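Similar to yteR (Bacilus subtilis) (Clostridium acetobutylicum, PDB 4WU0) probably hydrolyses unsaturated rhamnogalacturonan fragments derived from pectin, as a glycoside hydrolase of family 105. Local coordinates at residues E71-I74 with D75-N78; W118-N121 with I122-H125; E293-K296 with G297-E301. All coordinates share one frame; numbering follows the deposited sequence.

Contact 1 (E71-I74 with D75-N78)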
loop_
_atom_site.group_PDB
_atom_site.type_symbol
_atom_site.label_atom_id
_atom_site.label_comp_id
_atom_site.label_asym_id
_atom_site.label_seq_id
_atom_site.Cartn_x
_atom_site.Cartn_y
_atom_site.Cartn_z
ATOM N N GLU A 71 20.191 3.119 -6.168
ATOM C CA GLU A 71 19.770 3.611 -4.862
ATOM C C GLU A 71 19.178 2.496 -4.013
ATOM O O GLU A 71 19.090 2.630 -2.795
ATOM C CB GLU A 71 18.757 4.749 -5.018
ATOM C CG GLU A 71 19.458 6.024 -5.470
ATOM C CD GLU A 71 18.516 7.157 -5.805
ATOM O OE1 GLU A 71 17.275 6.970 -5.706
ATOM O OE2 GLU A 71 19.038 8.239 -6.174
ATOM N N TYR A 72 18.753 1.419 -4.670
ATOM C CA TYR A 72 18.118 0.272 -4.016
ATOM C C TYR A 72 17.051 0.756 -3.014
ATOM O O TYR A 72 17.096 0.463 -1.828
ATOM C CB TYR A 72 19.179 -0.663 -3.401
ATOM C CG TYR A 72 19.912 -1.432 -4.485
ATOM C CD1 TYR A 72 19.244 -2.379 -5.239
ATOM C CD2 TYR A 72 21.238 -1.169 -4.797
ATOM C CE1 TYR A 72 19.865 -3.067 -6.241
ATOM C CE2 TYR A 72 21.878 -1.856 -5.811
ATOM C CZ TYR A 72 21.180 -2.803 -6.529
ATOM O OH TYR A 72 21.810 -3.487 -7.539
ATOM N N ASN A 73 16.093 1.498 -3.548
ATOM C CA ASN A 73 14.969 2.042 -2.793
ATOM C C ASN A 73 13.761 1.170 -3.106
ATOM O O ASN A 73 13.325 1.125 -4.250
ATOM C CB ASN A 73 14.722 3.497 -3.229
ATOM C CG ASN A 73 13.567 4.158 -2.499
ATOM O OD1 ASN A 73 12.698 3.491 -1.925
ATOM N ND2 ASN A 73 13.528 5.495 -2.550
ATOM N N ILE A 74 13.236 0.430 -2.128
ATOM C CA ILE A 74 12.156 -0.496 -2.430
ATOM C C ILE A 74 10.898 0.225 -2.945
ATOM O O ILE A 74 10.131 -0.360 -3.727
ATOM C CB ILE A 74 11.821 -1.418 -1.220
ATOM C CG1 ILE A 74 11.184 -2.727 -1.672
ATOM C CG2 ILE A 74 10.932 -0.717 -0.205
ATOM C CD1 ILE A 74 12.158 -3.689 -2.275
ATOM N N ASP A 75 10.707 1.471 -2.534
ATOM C CA ASP A 75 9.552 2.277 -2.969
ATOM C C ASP A 75 9.510 2.394 -4.470
ATOM O O ASP A 75 8.424 2.501 -5.056
ATOM C CB ASP A 75 9.556 3.704 -2.417
ATOM C CG ASP A 75 9.284 3.783 -0.943
ATOM O OD1 ASP A 75 8.762 2.821 -0.356
ATOM O OD2 ASP A 75 9.601 4.829 -0.354
ATOM N N HIS A 76 10.685 2.408 -5.097
ATOM C CA HIS A 76 10.788 2.609 -6.542
ATOM C C HIS A 76 10.263 1.451 -7.381
ATOM O O HIS A 76 10.138 1.597 -8.595
ATOM C CB HIS A 76 12.239 2.869 -6.932
ATOM C CG HIS A 76 12.697 4.245 -6.610
ATOM N ND1 HIS A 76 11.888 5.163 -5.982
ATOM C CD2 HIS A 76 13.868 4.877 -6.848
ATOM C CE1 HIS A 76 12.545 6.302 -5.842
ATOM N NE2 HIS A 76 13.745 6.153 -6.361
ATOM N N LEU A 77 9.928 0.321 -6.759
ATOM C CA LEU A 77 9.336 -0.806 -7.473
ATOM C C LEU A 77 7.819 -0.722 -7.617
ATOM O O LEU A 77 7.240 -1.367 -8.482
ATOM C CB LEU A 77 9.717 -2.132 -6.809
ATOM C CG LEU A 77 11.223 -2.375 -6.754
ATOM C CD1 LEU A 77 11.483 -3.718 -6.101
ATOM C CD2 LEU A 77 11.883 -2.327 -8.126
ATOM N N ASN A 78 7.164 0.053 -6.767
ATOM C CA ASN A 78 5.710 -0.006 -6.745
ATOM C C ASN A 78 5.061 0.350 -8.083
ATOM O O ASN A 78 4.059 -0.242 -8.466
ATOM C CB ASN A 78 5.118 0.899 -5.694
ATOM C CG ASN A 78 3.658 0.563 -5.445
ATOM O OD1 ASN A 78 3.345 -0.554 -5.055
ATOM N ND2 ASN A 78 2.764 1.487 -5.726
HETATM O O HOH W 1 11.157 6.748 -1.339
#

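Contact 2 (W118-N121 with I122-H125)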
loop_
_atom_site.group_PDB
_atom_site.type_symbol
_atom_site.label_atom_id
_atom_site.label_comp_id
_atom_site.label_asym_id
_atom_site.label_seq_id
_atom_site.Cartn_x
_atom_site.Cartn_y
_atom_site.Cartn_z
ATOM N N TRP A 118 15.950 -5.133 2.402
ATOM C CA TRP A 118 16.077 -3.873 3.112
ATOM C C TRP A 118 15.106 -2.849 2.508
ATOM O O TRP A 118 14.895 -2.799 1.301
ATOM C CB TRP A 118 17.467 -3.274 2.936
ATOM C CG TRP A 118 18.594 -3.994 3.579
ATOM C CD1 TRP A 118 18.540 -5.140 4.328
ATOM C CD2 TRP A 118 19.967 -3.594 3.555
ATOM N NE1 TRP A 118 19.801 -5.477 4.766
ATOM C CE2 TRP A 118 20.699 -4.556 4.287
ATOM C CE3 TRP A 118 20.653 -2.528 2.962
ATOM C CZ2 TRP A 118 22.072 -4.461 4.472
ATOM C CZ3 TRP A 118 22.024 -2.439 3.134
ATOM C CH2 TRP A 118 22.722 -3.405 3.878
ATOM N N HIS A 119 14.538 -2.013 3.355
ATOM C CA HIS A 119 13.626 -0.990 2.871
ATOM C C HIS A 119 14.310 -0.063 1.827
ATOM O O HIS A 119 13.741 0.218 0.748
ATOM C CB HIS A 119 13.083 -0.180 4.034
ATOM C CG HIS A 119 11.937 0.673 3.628
ATOM N ND1 HIS A 119 10.781 0.127 3.111
ATOM C CD2 HIS A 119 11.786 2.016 3.580
ATOM C CE1 HIS A 119 9.960 1.104 2.771
ATOM N NE2 HIS A 119 10.546 2.256 3.047
ATOM N N LYS A 120 15.519 0.407 2.131
ATOM C CA LYS A 120 16.320 1.156 1.174
ATOM C C LYS A 120 17.789 0.933 1.512
ATOM O O LYS A 120 18.126 0.569 2.643
ATOM C CB LYS A 120 16.082 2.674 1.229
ATOM C CG LYS A 120 14.635 3.127 1.088
ATOM C CD LYS A 120 14.531 4.654 1.042
ATOM C CE LYS A 120 13.078 5.100 0.995
ATOM N NZ LYS A 120 12.988 6.573 0.927
ATOM N N ASN A 121 18.670 1.195 0.560
ATOM C CA ASN A 121 20.105 1.148 0.855
ATOM C C ASN A 121 20.470 2.066 2.032
ATOM O O ASN A 121 21.364 1.728 2.832
ATOM C CB ASN A 121 20.927 1.528 -0.389
ATOM C CG ASN A 121 22.070 0.566 -0.675
ATOM O OD1 ASN A 121 22.149 -0.539 -0.130
ATOM N ND2 ASN A 121 22.957 0.982 -1.564
ATOM N N ILE A 122 19.773 3.201 2.167
ATOM C CA ILE A 122 20.074 4.144 3.253
ATOM C C ILE A 122 19.489 3.701 4.593
ATOM O O ILE A 122 19.746 4.337 5.627
ATOM C CB ILE A 122 19.582 5.593 2.974
ATOM C CG1 ILE A 122 18.075 5.611 2.740
ATOM C CG2 ILE A 122 20.367 6.226 1.825
ATOM C CD1 ILE A 122 17.504 7.010 2.723
ATOM N N TYR A 123 18.731 2.605 4.567
ATOM C CA TYR A 123 18.153 2.013 5.777
ATOM C C TYR A 123 18.616 0.568 5.953
ATOM O O TYR A 123 17.828 -0.388 5.926
ATOM C CB TYR A 123 16.627 2.093 5.733
ATOM C CG TYR A 123 16.086 3.507 5.690
ATOM C CD1 TYR A 123 16.521 4.466 6.602
ATOM C CD2 TYR A 123 15.169 3.884 4.734
ATOM C CE1 TYR A 123 16.039 5.772 6.560
ATOM C CE2 TYR A 123 14.682 5.197 4.676
ATOM C CZ TYR A 123 15.122 6.125 5.593
ATOM O OH TYR A 123 14.634 7.412 5.532
ATOM N N PRO A 124 19.914 0.397 6.138
ATOM C CA PRO A 124 20.443 -0.970 6.161
ATOM C C PRO A 124 19.871 -1.775 7.303
ATOM O O PRO A 124 19.710 -1.240 8.393
ATOM C CB PRO A 124 21.940 -0.759 6.369
ATOM C CG PRO A 124 22.047 0.558 7.029
ATOM C CD PRO A 124 20.950 1.396 6.437
ATOM N N HIS A 125 19.569 -3.043 7.029
ATOM C CA HIS A 125 19.105 -4.012 8.022
ATOM C C HIS A 125 17.673 -3.774 8.465
ATOM O O HIS A 125 17.232 -4.402 9.418
ATOM C CB HIS A 125 20.017 -4.042 9.260
ATOM C CG HIS A 125 21.474 -3.953 8.937
ATOM N ND1 HIS A 125 22.133 -4.910 8.200
ATOM C CD2 HIS A 125 22.389 -3.001 9.223
ATOM C CE1 HIS A 125 23.401 -4.560 8.056
ATOM N NE2 HIS A 125 23.582 -3.409 8.675
HETATM O O HOH W 2 20.938 -7.091 7.218
HETATM O O HOH W 3 12.605 8.060 3.773
#

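Contact 3 (E293-K296 with G297-E301)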
loop_
_atom_site.group_PDB
_atom_site.type_symbol
_atom_site.label_atom_id
_atom_site.label_comp_id
_atom_site.label_asym_id
_atom_site.label_seq_id
_atom_site.Cartn_x
_atom_site.Cartn_y
_atom_site.Cartn_z
ATOM N N GLU A 293 -20.067 -1.217 6.410
ATOM C CA GLU A 293 -20.216 -0.137 7.382
ATOM C C GLU A 293 -18.944 0.702 7.483
ATOM O O GLU A 293 -18.995 1.937 7.561
ATOM C CB GLU A 293 -20.583 -0.747 8.734
ATOM C CG GLU A 293 -20.735 0.208 9.846
ATOM C CD GLU A 293 -21.052 -0.506 11.158
ATOM O OE1 GLU A 293 -20.256 -1.396 11.572
ATOM O OE2 GLU A 293 -22.095 -0.177 11.765
ATOM N N ALA A 294 -17.799 0.039 7.442
ATOM C CA ALA A 294 -16.520 0.736 7.510
ATOM C C ALA A 294 -16.309 1.587 6.259
ATOM O O ALA A 294 -15.824 2.719 6.348
ATOM C CB ALA A 294 -15.353 -0.256 7.700
ATOM N N TYR A 295 -16.670 1.042 5.098
ATOM C CA TYR A 295 -16.617 1.805 3.868
ATOM C C TYR A 295 -17.456 3.067 3.966
ATOM O O TYR A 295 -17.001 4.151 3.606
ATOM C CB TYR A 295 -17.075 0.991 2.657
ATOM C CG TYR A 295 -16.994 1.834 1.417
ATOM C CD1 TYR A 295 -15.775 2.093 0.813
ATOM C CD2 TYR A 295 -18.124 2.423 0.874
ATOM C CE1 TYR A 295 -15.696 2.909 -0.296
ATOM C CE2 TYR A 295 -18.047 3.239 -0.235
ATOM C CZ TYR A 295 -16.829 3.479 -0.817
ATOM O OH TYR A 295 -16.768 4.284 -1.938
ATOM N N LYS A 296 -18.695 2.946 4.418
ATOM C CA LYS A 296 -19.532 4.122 4.560
ATOM C C LYS A 296 -18.921 5.117 5.564
ATOM O O LYS A 296 -19.055 6.333 5.418
ATOM C CB LYS A 296 -20.950 3.709 4.953
ATOM C CG LYS A 296 -21.724 3.202 3.737
ATOM C CD LYS A 296 -23.175 2.951 4.014
ATOM C CE LYS A 296 -23.305 1.817 4.986
ATOM N NZ LYS A 296 -24.719 1.379 5.198
ATOM N N GLY A 297 -18.201 4.592 6.550
ATOM C CA GLY A 297 -17.464 5.428 7.476
ATOM C C GLY A 297 -16.387 6.257 6.809
ATOM O O GLY A 297 -16.130 7.391 7.192
ATOM N N LEU A 298 -15.724 5.704 5.802
ATOM C CA LEU A 298 -14.755 6.501 5.049
ATOM C C LEU A 298 -15.422 7.742 4.432
ATOM O O LEU A 298 -14.877 8.850 4.442
ATOM C CB LEU A 298 -14.151 5.671 3.924
ATOM C CG LEU A 298 -13.442 4.376 4.257
ATOM C CD1 LEU A 298 -13.014 3.713 2.961
ATOM C CD2 LEU A 298 -12.238 4.666 5.112
ATOM N N ILE A 299 -16.578 7.549 3.831
ATOM C CA ILE A 299 -17.301 8.643 3.191
ATOM C C ILE A 299 -17.706 9.669 4.236
ATOM O O ILE A 299 -17.526 10.888 4.049
ATOM C CB ILE A 299 -18.580 8.145 2.494
ATOM C CG1 ILE A 299 -18.266 7.034 1.482
ATOM C CG2 ILE A 299 -19.331 9.287 1.827
ATOM C CD1 ILE A 299 -17.329 7.417 0.393
ATOM N N ASN A 300 -18.298 9.182 5.328
ATOM C CA ASN A 300 -18.767 10.077 6.378
ATOM C C ASN A 300 -17.631 10.926 6.974
ATOM O O ASN A 300 -17.782 12.125 7.187
ATOM C CB ASN A 300 -19.441 9.286 7.504
ATOM C CG ASN A 300 -20.741 8.643 7.075
ATOM O OD1 ASN A 300 -21.387 9.087 6.125
ATOM N ND2 ASN A 300 -21.145 7.597 7.795
ATOM N N GLU A 301 -16.497 10.306 7.262
ATOM C CA GLU A 301 -15.427 11.006 7.968
ATOM C C GLU A 301 -14.528 11.828 7.060
ATOM O O GLU A 301 -13.959 12.841 7.495
ATOM C CB GLU A 301 -14.543 10.020 8.713
ATOM C CG GLU A 301 -15.250 9.234 9.789
ATOM C CD GLU A 301 -15.914 10.096 10.846
ATOM O OE1 GLU A 301 -15.305 11.092 11.263
ATOM O OE2 GLU A 301 -17.037 9.766 11.266
#

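Contact 1 (E71-I74 with D75-N78)
N73 makes two polar contacts with the turn that follows it. Its side-chain OD1 accepts the backbone N of D75 at 2.9 Å, which closes an Asx turn. The bond is bent, with an N-H...O angle of 137°. The backbone O of N73 takes the N of H76 at 3.1 Å. One residue on, the O of I74 takes the N of L77, also at 3.1 Å. Both of these bonds span three residues, as in 3-10 turns, and residues 75-78 have helical backbone angles. A water bridges the two side chains: N73 ND2 donates to it at 2.9 Å, and it donates to D75 OD2 at 2.7 Å. The N73 amide is thus held from both of its polar atoms, which fixes its rotation.

With CG anti to the backbone N (chi1 180°), the N73 amide is brought over the H76 imidazole. The two planes are only 23° apart and stack. ND2 sits above one face, near the rim, at 3.5 Å from CE1 of H76. CB of N73 lies over the same ring as a CH-pi contact. E71 stretches its extended chain to the ring obliquely, and its OE1 stays 3.7 Å from NE2 of H76. On the apolar side, the CD1 methyls of I74 and L77 meet at 3.9 Å.

W23 lies against H76: its indole NE1 bonds to the O of H76, and the two rings meet edge-to-face. The loop lies between helices 44-54 and 80-90. L77 packs on helix 93-108 through Q105 and I106 and on F138 of helix 129-146, while D75 touches M134 of that second helix.

Contact 2 (W118-N121 with I122-H125)
W118 folds its indole over the backbone of P124 and H125. Its CB comes no closer than 4.2 Å to the O of Y123. CG lies beside the backbone N, opposite the carbonyl carbon (chi1 -68°), and this turns the ring onto the chain. CD2 and CE2 lie above the N of H125, with CE2 at 3.3 Å. The six-membered ring takes P124 over the same face: CA is a CH-pi donor 3.6 Å from the centroid. CZ3 and CH2 reach the proline CB. CZ2, at the far edge, points at the imidazole of H125. This is a T-shaped pair, edge of W118 to face of H125, with planes at 66°. The indole NE1 gives its hydrogen to a water at 3.1 Å, and that water also bonds to H125 ND1 at 2.7 Å, so both rings share one bridge.

The rest of the segment closes a type I beta turn from K120 to Y123, in which Y123 N bonds to K120 O at 2.9 Å. K120 runs extended alongside the Y123 ring, with CD 3.7 Å from CE2. A second water links K120 NZ to Y123 OH. I122 CG1 sits over the centre of the tyrosine ring.

H119 stacks on W128 and pairs by backbone bonds with I74 and Q126, and the loop leads into strand 126-128. Apolar faces and methylenes carry the packing, while the polar tips meet through water. One water joins the end residues of the turn; the other joins W118 and H125. Both probably help to hold the loop in shape.

Contact 3 (E293-K296 with G297-E301)
Y295 crosses L298 at about a right angle and I299 obliquely, and these three side chains carry the contact along one side of helix 288-302. The Y295 ring swings away from its own backbone N (chi1 -180°) and projects from the helix. L298 sets its CD1 against the ring at CD1 of Y295, 3.9 Å away. I299 approaches farther out: its CD1 lies 4.1 Å from CZ and 3.9 Å from OH of Y295. Both methyls meet the ring obliquely. The two residues thus touch different ends of the tyrosine, one near its base and one at its tip. Nothing polar passes between these side chains, and the hydroxyl of Y295 finds its partner in S355 OG.

Behind the side chains the backbone forms ordinary alpha-helical bonds. G297 N gives to E293 O at 2.9 Å, L298 N to A294 O at 3.0 Å, and N300 N to K296 O at 2.9 Å. The O of Y295 has weak bonds to the N atoms of L298 and I299, so its grip on the next turn is looser. G297 is buried and has no side chain. N300 curls back, and its CG comes 3.3 Å from the O of K296.

The buried side of the helix packs on three other helices; K296 and N300 lie on the exposed side. Y295 stacks its ring on Y358 and, with I299, also touches F351 of helix 345-360. Both touch Y4 of helix 4-14. A294 and Y295 meet V271 of helix 264-279, and L298 reaches S267 and S268. This is plain helix packing, consistent with the (alpha/alpha)6 barrel of the GH88 and GH105 families.

Overall arrangement
From the N terminus, contact 1 comes first, as a turn leading toward helix 80-90. Contact 2 follows and closes a turn ahead of strand 126-128. Contact 3 lies far along, within helix 288-302, and closes no loop. The three are in series; none nests in or crosses another. Contacts 1 and 2 nevertheless touch. Two probable backbone hydrogen bonds, I74 N to H119 O at 2.9 Å and Y72 O to N121 N at 3.0 Å, tie the loop before helix 80-90 to the loop after helix 93-108. Contact 3 lies across the chain's centre from both, its centre about 32 Å from that of contact 1 and about 36 Å from that of contact 2.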